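Local coordinates for protein N(G),N(G)-dimethylarginine dimethylaminohydrolase (Pseudomonas aeruginosa, PDB 1H70) that hydrolyses asymmetric dimethylarginine and monomethylarginine, inhibitors of nitric oxide synthase, to L-citrulline and dimethylamine or methylamine, at residues E34-Y39 / S249-R254; I7-A12 / P60-V65. The protein carries 1 engineered substitution. All blocks are in the same frame, centred on the assembly; numbering follows the deposited sequence.

Interaction 1: E34-Y39 / S249-R254; sequences EQHNAY and SSMSLR. Engineered in segment 249-254: Ser250 (natural residue Cys). With CIR (citrulline), chain B.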
loop_
_atom_site.group_PDB
_atom_site.type_symbol
_atom_site.label_atom_id
_atom_site.label_comp_id
_atom_site.label_asym_id
_atom_site.label_seq_id
_atom_site.Cartn_x
_atom_site.Cartn_y
_atom_site.Cartn_z
ATOM N N GLU A 34 15.413 -0.935 -12.217
ATOM C CA GLU A 34 15.039 -2.145 -12.946
ATOM C C GLU A 34 13.882 -2.852 -12.244
ATOM O O GLU A 34 13.006 -3.412 -12.895
ATOM C CB GLU A 34 16.216 -3.111 -13.103
ATOM C CG GLU A 34 17.397 -2.555 -13.891
ATOM C CD GLU A 34 17.133 -2.431 -15.392
ATOM O OE1 GLU A 34 16.466 -3.306 -15.973
ATOM O OE2 GLU A 34 17.610 -1.452 -15.995
ATOM N N GLN A 35 13.874 -2.865 -10.907
ATOM C CA GLN A 35 12.775 -3.544 -10.229
ATOM C C GLN A 35 11.442 -2.816 -10.417
ATOM O O GLN A 35 10.400 -3.452 -10.524
ATOM C CB GLN A 35 13.093 -3.717 -8.734
ATOM C CG GLN A 35 14.353 -4.585 -8.529
ATOM C CD GLN A 35 14.649 -4.921 -7.072
ATOM O OE1 GLN A 35 14.263 -4.196 -6.157
ATOM N NE2 GLN A 35 15.379 -6.036 -6.862
ATOM N N HIS A 36 11.486 -1.478 -10.415
ATOM C CA HIS A 36 10.260 -0.705 -10.568
ATOM C C HIS A 36 9.724 -0.919 -11.998
ATOM O O HIS A 36 8.529 -0.998 -12.215
ATOM C CB HIS A 36 10.497 0.791 -10.276
ATOM C CG HIS A 36 9.240 1.617 -10.231
ATOM N ND1 HIS A 36 8.538 1.867 -9.075
ATOM C CD2 HIS A 36 8.551 2.238 -11.221
ATOM C CE1 HIS A 36 7.482 2.625 -9.344
ATOM N NE2 HIS A 36 7.474 2.859 -10.643
ATOM N N ASN A 37 10.636 -1.027 -12.959
ATOM C CA ASN A 37 10.251 -1.275 -14.335
ATOM C C ASN A 37 9.591 -2.650 -14.380
ATOM O O ASN A 37 8.528 -2.808 -14.969
ATOM C CB ASN A 37 11.461 -1.196 -15.261
ATOM C CG ASN A 37 11.099 -1.411 -16.717
ATOM O OD1 ASN A 37 10.253 -0.688 -17.290
ATOM N ND2 ASN A 37 11.732 -2.413 -17.329
ATOM N N ALA A 38 10.186 -3.637 -13.727
ATOM C CA ALA A 38 9.617 -4.993 -13.725
ATOM C C ALA A 38 8.209 -4.988 -13.125
ATOM O O ALA A 38 7.312 -5.746 -13.550
ATOM C CB ALA A 38 10.547 -5.963 -12.973
ATOM N N TYR A 39 8.016 -4.133 -12.123
ATOM C CA TYR A 39 6.732 -3.997 -11.439
ATOM C C TYR A 39 5.712 -3.401 -12.411
ATOM O O TYR A 39 4.582 -3.858 -12.487
ATOM C CB TYR A 39 6.926 -3.107 -10.215
ATOM C CG TYR A 39 5.744 -2.699 -9.371
ATOM C CD1 TYR A 39 5.053 -3.634 -8.596
ATOM C CD2 TYR A 39 5.347 -1.364 -9.292
ATOM C CE1 TYR A 39 4.000 -3.233 -7.771
ATOM C CE2 TYR A 39 4.293 -0.963 -8.470
ATOM C CZ TYR A 39 3.616 -1.914 -7.726
ATOM O OH TYR A 39 2.558 -1.552 -6.897
ATOM N N SER A 249 2.476 -3.245 -2.318
ATOM C CA SER A 249 1.270 -2.438 -2.082
ATOM C C SER A 249 1.673 -0.972 -2.052
ATOM O O SER A 249 0.973 -0.092 -2.512
ATOM C CB SER A 249 0.560 -2.785 -0.761
ATOM O OG SER A 249 1.217 -2.150 0.317
ATOM N N SER A 250 2.857 -0.731 -1.527
ATOM C CA SER A 250 3.418 0.608 -1.330
ATOM C C SER A 250 3.614 1.424 -2.581
ATOM O O SER A 250 3.563 2.659 -2.529
ATOM C CB SER A 250 4.819 0.434 -0.718
ATOM O OG SER A 250 4.780 -0.649 0.210
ATOM N N MET A 251 3.909 0.739 -3.674
ATOM C CA MET A 251 4.302 1.365 -4.916
ATOM C C MET A 251 3.194 1.755 -5.882
ATOM O O MET A 251 3.485 2.223 -7.002
ATOM C CB MET A 251 5.386 0.489 -5.558
ATOM C CG MET A 251 6.678 0.645 -4.732
ATOM S SD MET A 251 8.123 -0.109 -5.527
ATOM C CE MET A 251 7.540 -1.810 -5.456
ATOM N N SER A 252 1.929 1.576 -5.487
ATOM C CA SER A 252 0.875 2.028 -6.392
ATOM C C SER A 252 -0.390 2.386 -5.661
ATOM O O SER A 252 -0.534 2.090 -4.474
ATOM C CB SER A 252 0.544 1.019 -7.499
ATOM O OG SER A 252 0.241 -0.307 -7.056
ATOM N N LEU A 253 -1.252 3.089 -6.396
ATOM C CA LEU A 253 -2.625 3.412 -6.000
ATOM C C LEU A 253 -3.453 2.596 -7.008
ATOM O O LEU A 253 -3.152 2.612 -8.194
ATOM C CB LEU A 253 -2.924 4.893 -6.205
ATOM C CG LEU A 253 -2.769 6.002 -5.165
ATOM C CD1 LEU A 253 -2.424 5.621 -3.780
ATOM C CD2 LEU A 253 -2.065 7.258 -5.649
ATOM N N ARG A 254 -4.446 1.849 -6.542
ATOM C CA ARG A 254 -5.246 0.939 -7.336
ATOM C C ARG A 254 -6.736 1.264 -7.161
ATOM O O ARG A 254 -7.215 1.256 -6.041
ATOM C CB ARG A 254 -4.975 -0.484 -6.834
ATOM C CG ARG A 254 -3.516 -0.882 -6.962
ATOM C CD ARG A 254 -3.105 -2.142 -6.170
ATOM N NE ARG A 254 -3.088 -1.853 -4.721
ATOM C CZ ARG A 254 -2.087 -1.297 -4.042
ATOM N NH1 ARG A 254 -2.244 -1.163 -2.712
ATOM N NH2 ARG A 254 -0.953 -0.888 -4.625
HETATM C C CIR B . 8.909 5.208 4.750
HETATM O O CIR B . 7.908 5.986 4.806
HETATM O OXT CIR B . 9.591 4.957 5.827
HETATM C CA CIR B . 9.260 4.523 3.457
HETATM N N CIR B . 10.712 4.267 3.405
HETATM C C3 CIR B . 8.464 3.200 3.331
HETATM C C4 CIR B . 6.968 3.514 3.150
HETATM C C5 CIR B . 6.190 2.213 3.064
HETATM N N6 CIR B . 4.763 2.469 2.821
HETATM C C7 CIR B . 3.864 1.540 2.540
HETATM O O7 CIR B . 4.145 0.335 2.443
HETATM N N8 CIR B . 2.591 1.930 2.334
#

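Interaction 2: I7-A12 / P60-V65; sequences IARTPA and PDSVFV. With CIR (citrulline), chain B.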
loop_
_atom_site.group_PDB
_atom_site.type_symbol
_atom_site.label_atom_id
_atom_site.label_comp_id
_atom_site.label_asym_id
_atom_site.label_seq_id
_atom_site.Cartn_x
_atom_site.Cartn_y
_atom_site.Cartn_z
ATOM N N ILE A 7 -1.870 4.136 -10.309
ATOM C CA ILE A 7 -0.966 5.293 -10.343
ATOM C C ILE A 7 0.338 4.821 -9.687
ATOM O O ILE A 7 0.313 4.115 -8.665
ATOM C CB ILE A 7 -1.497 6.518 -9.578
ATOM C CG1 ILE A 7 -2.795 7.021 -10.208
ATOM C CG2 ILE A 7 -0.450 7.623 -9.515
ATOM C CD1 ILE A 7 -3.601 7.912 -9.286
ATOM N N ALA A 8 1.475 5.228 -10.240
ATOM C CA ALA A 8 2.796 4.862 -9.690
ATOM C C ALA A 8 3.737 6.030 -9.943
ATOM O O ALA A 8 3.381 6.956 -10.701
ATOM C CB ALA A 8 3.354 3.611 -10.371
ATOM N N ARG A 9 4.931 6.002 -9.364
ATOM C CA ARG A 9 5.879 7.107 -9.626
ATOM C C ARG A 9 7.286 6.549 -9.703
ATOM O O ARG A 9 7.705 5.799 -8.835
ATOM C CB ARG A 9 5.794 8.147 -8.529
ATOM C CG ARG A 9 6.700 9.408 -8.749
ATOM C CD ARG A 9 6.796 10.304 -7.531
ATOM N NE ARG A 9 5.560 11.012 -7.223
ATOM C CZ ARG A 9 5.087 12.057 -7.887
ATOM N NH1 ARG A 9 5.742 12.552 -8.938
ATOM N NH2 ARG A 9 3.941 12.618 -7.489
ATOM N N THR A 10 8.017 6.925 -10.737
ATOM C CA THR A 10 9.396 6.496 -10.917
ATOM C C THR A 10 10.209 6.837 -9.693
ATOM O O THR A 10 10.062 7.919 -9.171
ATOM C CB THR A 10 9.946 7.279 -12.139
ATOM O OG1 THR A 10 9.082 7.003 -13.257
ATOM C CG2 THR A 10 11.363 6.822 -12.535
ATOM N N PRO A 11 11.093 5.942 -9.240
ATOM C CA PRO A 11 11.935 6.235 -8.069
ATOM C C PRO A 11 12.978 7.316 -8.388
ATOM O O PRO A 11 13.433 7.416 -9.543
ATOM C CB PRO A 11 12.587 4.878 -7.768
ATOM C CG PRO A 11 12.615 4.187 -9.080
ATOM C CD PRO A 11 11.347 4.604 -9.812
ATOM N N ALA A 12 13.310 8.140 -7.402
ATOM C CA ALA A 12 14.292 9.210 -7.571
ATOM C C ALA A 12 15.675 8.689 -7.232
ATOM O O ALA A 12 15.814 7.641 -6.586
ATOM C CB ALA A 12 13.964 10.362 -6.653
ATOM N N PRO A 60 12.774 11.485 -1.396
ATOM C CA PRO A 60 13.386 10.161 -1.546
ATOM C C PRO A 60 12.408 8.974 -1.551
ATOM O O PRO A 60 12.597 7.993 -2.279
ATOM C CB PRO A 60 14.257 10.066 -0.295
ATOM C CG PRO A 60 14.712 11.489 -0.087
ATOM C CD PRO A 60 13.483 12.335 -0.407
ATOM N N ASP A 61 11.367 9.059 -0.733
ATOM C CA ASP A 61 10.386 7.973 -0.607
ATOM C C ASP A 61 9.132 8.190 -1.450
ATOM O O ASP A 61 8.145 7.455 -1.287
ATOM C CB ASP A 61 9.968 7.841 0.858
ATOM C CG ASP A 61 11.056 7.272 1.742
ATOM O OD1 ASP A 61 11.386 6.078 1.547
ATOM O OD2 ASP A 61 11.584 7.973 2.641
ATOM N N SER A 62 9.147 9.143 -2.387
ATOM C CA SER A 62 7.957 9.454 -3.194
ATOM C C SER A 62 7.484 8.342 -4.164
ATOM O O SER A 62 6.343 8.339 -4.652
ATOM C CB SER A 62 8.090 10.849 -3.858
ATOM O OG SER A 62 9.179 10.848 -4.750
ATOM N N VAL A 63 8.308 7.317 -4.358
ATOM C CA VAL A 63 7.952 6.144 -5.133
ATOM C C VAL A 63 6.827 5.407 -4.422
ATOM O O VAL A 63 6.047 4.696 -5.055
ATOM C CB VAL A 63 9.172 5.187 -5.287
ATOM C CG1 VAL A 63 9.643 4.666 -3.929
ATOM C CG2 VAL A 63 8.862 4.023 -6.229
ATOM N N PHE A 64 6.733 5.569 -3.100
ATOM C CA PHE A 64 5.680 4.928 -2.320
ATOM C C PHE A 64 4.396 5.757 -2.314
ATOM O O PHE A 64 3.942 6.287 -1.276
ATOM C CB PHE A 64 6.163 4.650 -0.888
ATOM C CG PHE A 64 7.396 3.774 -0.873
ATOM C CD1 PHE A 64 8.550 4.185 -0.223
ATOM C CD2 PHE A 64 7.383 2.562 -1.536
ATOM C CE1 PHE A 64 9.681 3.382 -0.224
ATOM C CE2 PHE A 64 8.523 1.733 -1.536
ATOM C CZ PHE A 64 9.661 2.146 -0.869
ATOM N N VAL A 65 3.788 5.838 -3.493
ATOM C CA VAL A 65 2.571 6.621 -3.705
ATOM C C VAL A 65 1.352 6.125 -2.924
ATOM O O VAL A 65 0.366 6.874 -2.775
ATOM C CB VAL A 65 2.204 6.718 -5.208
ATOM C CG1 VAL A 65 3.304 7.460 -5.960
ATOM C CG2 VAL A 65 1.930 5.318 -5.810
HETATM C C CIR B . 8.909 5.208 4.750
HETATM O O CIR B . 7.908 5.986 4.806
HETATM O OXT CIR B . 9.591 4.957 5.827
HETATM C CA CIR B . 9.260 4.523 3.457
HETATM N N CIR B . 10.712 4.267 3.405
HETATM C C3 CIR B . 8.464 3.200 3.331
HETATM C C4 CIR B . 6.968 3.514 3.150
HETATM C C5 CIR B . 6.190 2.213 3.064
HETATM N N6 CIR B . 4.763 2.469 2.821
HETATM C C7 CIR B . 3.864 1.540 2.540
HETATM O O7 CIR B . 4.145 0.335 2.443
HETATM N N8 CIR B . 2.591 1.930 2.334
HETATM O O HOH W 1 10.407 9.848 -6.979
HETATM O O HOH W 2 11.556 7.981 -4.657
#

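Interaction 1: E34-Y39 / S249-R254
Met251 sets its methyl group squarely on the ring of Tyr39: CE lies 4.2 Å from the ring centroid and only 3° off the normal, a CH-pi contact with the sulfur also above the face but more distant. This Met-aromatic packing joins helix 29-43 to the type I turn Ser249-Ser252, which carries Ser250, at the position inferred to hold the nucleophile, and leads into strand 253-254 of the pentein-like alpha/beta propeller expected of this family. The bend at chi3 (-65°) brings the Met251 methyl back over the ring, while its CB presses against Tyr39 CE2 at 3.4 Å. One helical turn earlier, His36 meets the same sulfur with its edge, ND1 lying 4.1 Å from Met251 SD; that buried nitrogen has no hydrogen-bond partner in the model.

The phenol end of Tyr39 is held by a short hydrogen bond, OH to Ser252 OG at 2.6 Å, in which either hydroxyl could be the donor. Ser252 OG also accepts from Arg254 NH2, and the same NH2 reaches back to Ser249 O, both acceptors lying near the guanidinium plane. Arg254 therefore ties the start of the turn to its end and continues through NH1 into a salt bridge with Glu66, a residue of the citrulline pocket. Tyr39 thus meets the turn through Met251 and Ser252, while Ser250 faces the ligand. Ser250 is engineered, cysteine in the natural enzyme; here its OG donates a 2.5 Å hydrogen bond to citrulline O7.

Interaction 2: I7-A12 / P60-V65
Arg9 runs out straight to CD across Ser62 and Val65, with its CB against Val65 CG1 at 3.6 Å and its CD 3.5 Å from Ser62 O. CG stands anti to the backbone N (chi1 -177°), and the chain turns only at chi3, so the aliphatic part passes the loop before the guanidinium swings off. Ser62 O meets that group at its edge, without a hydrogen bond; NH1 instead donates to Pro54 O. Val65 spans the strand residues with its two methyls: CG1 faces Arg9, whereas CG2 comes to 3.5 Å from Ile7 O. Val63 points CG2 at Arg9 O and also brings it 4.1 Å from Pro11 CB, while its CG1 covers a face of Phe64.

No direct hydrogen bond crosses between the segments; two waters bridge them. One donates to Thr10 O and Ser62 OG, the latter also hydrogen-bonded to Phe59 O, and the other donates to Pro60 O and accepts from Ala12 N. On the far side of the type I turn Asp61-Phe64, Asp61 OD1 accepts from the citrulline amino nitrogen at 2.7 Å, and Phe64 packs against the ligand's aliphatic chain.

The loop thus packs on strand 5-9 and lines the pocket with Asp61 and Phe64, with Val65 reaching Ile93 of helix 89-100, and Val63 and Pro11 both touching His36 of helix 29-43 and Tyr241 of helix 239-242.

In the fold
The centres of interactions 1 and 2 are 9 Å apart, on the same side of the chain's centre, and their segments alternate along the chain: 7-12, 34-39, 60-65, 249-254. Strand 5-9 sits in the middle of a three-stranded mixed sheet, parallel to 49-53 and antiparallel to 253-254, so the C-terminal end of the chain pairs with its beginning through Leu253 O and Ile7 N, 2.9 Å apart. Helix 29-43 bridges the two contacts, with His36 CE1 3.2 Å from Arg9 O. Both contacts also reach citrulline, interaction 1 at its ureido end and interaction 2 at its amino end, so two neighbouring contacts supply residues to the two ends of one ligand pocket.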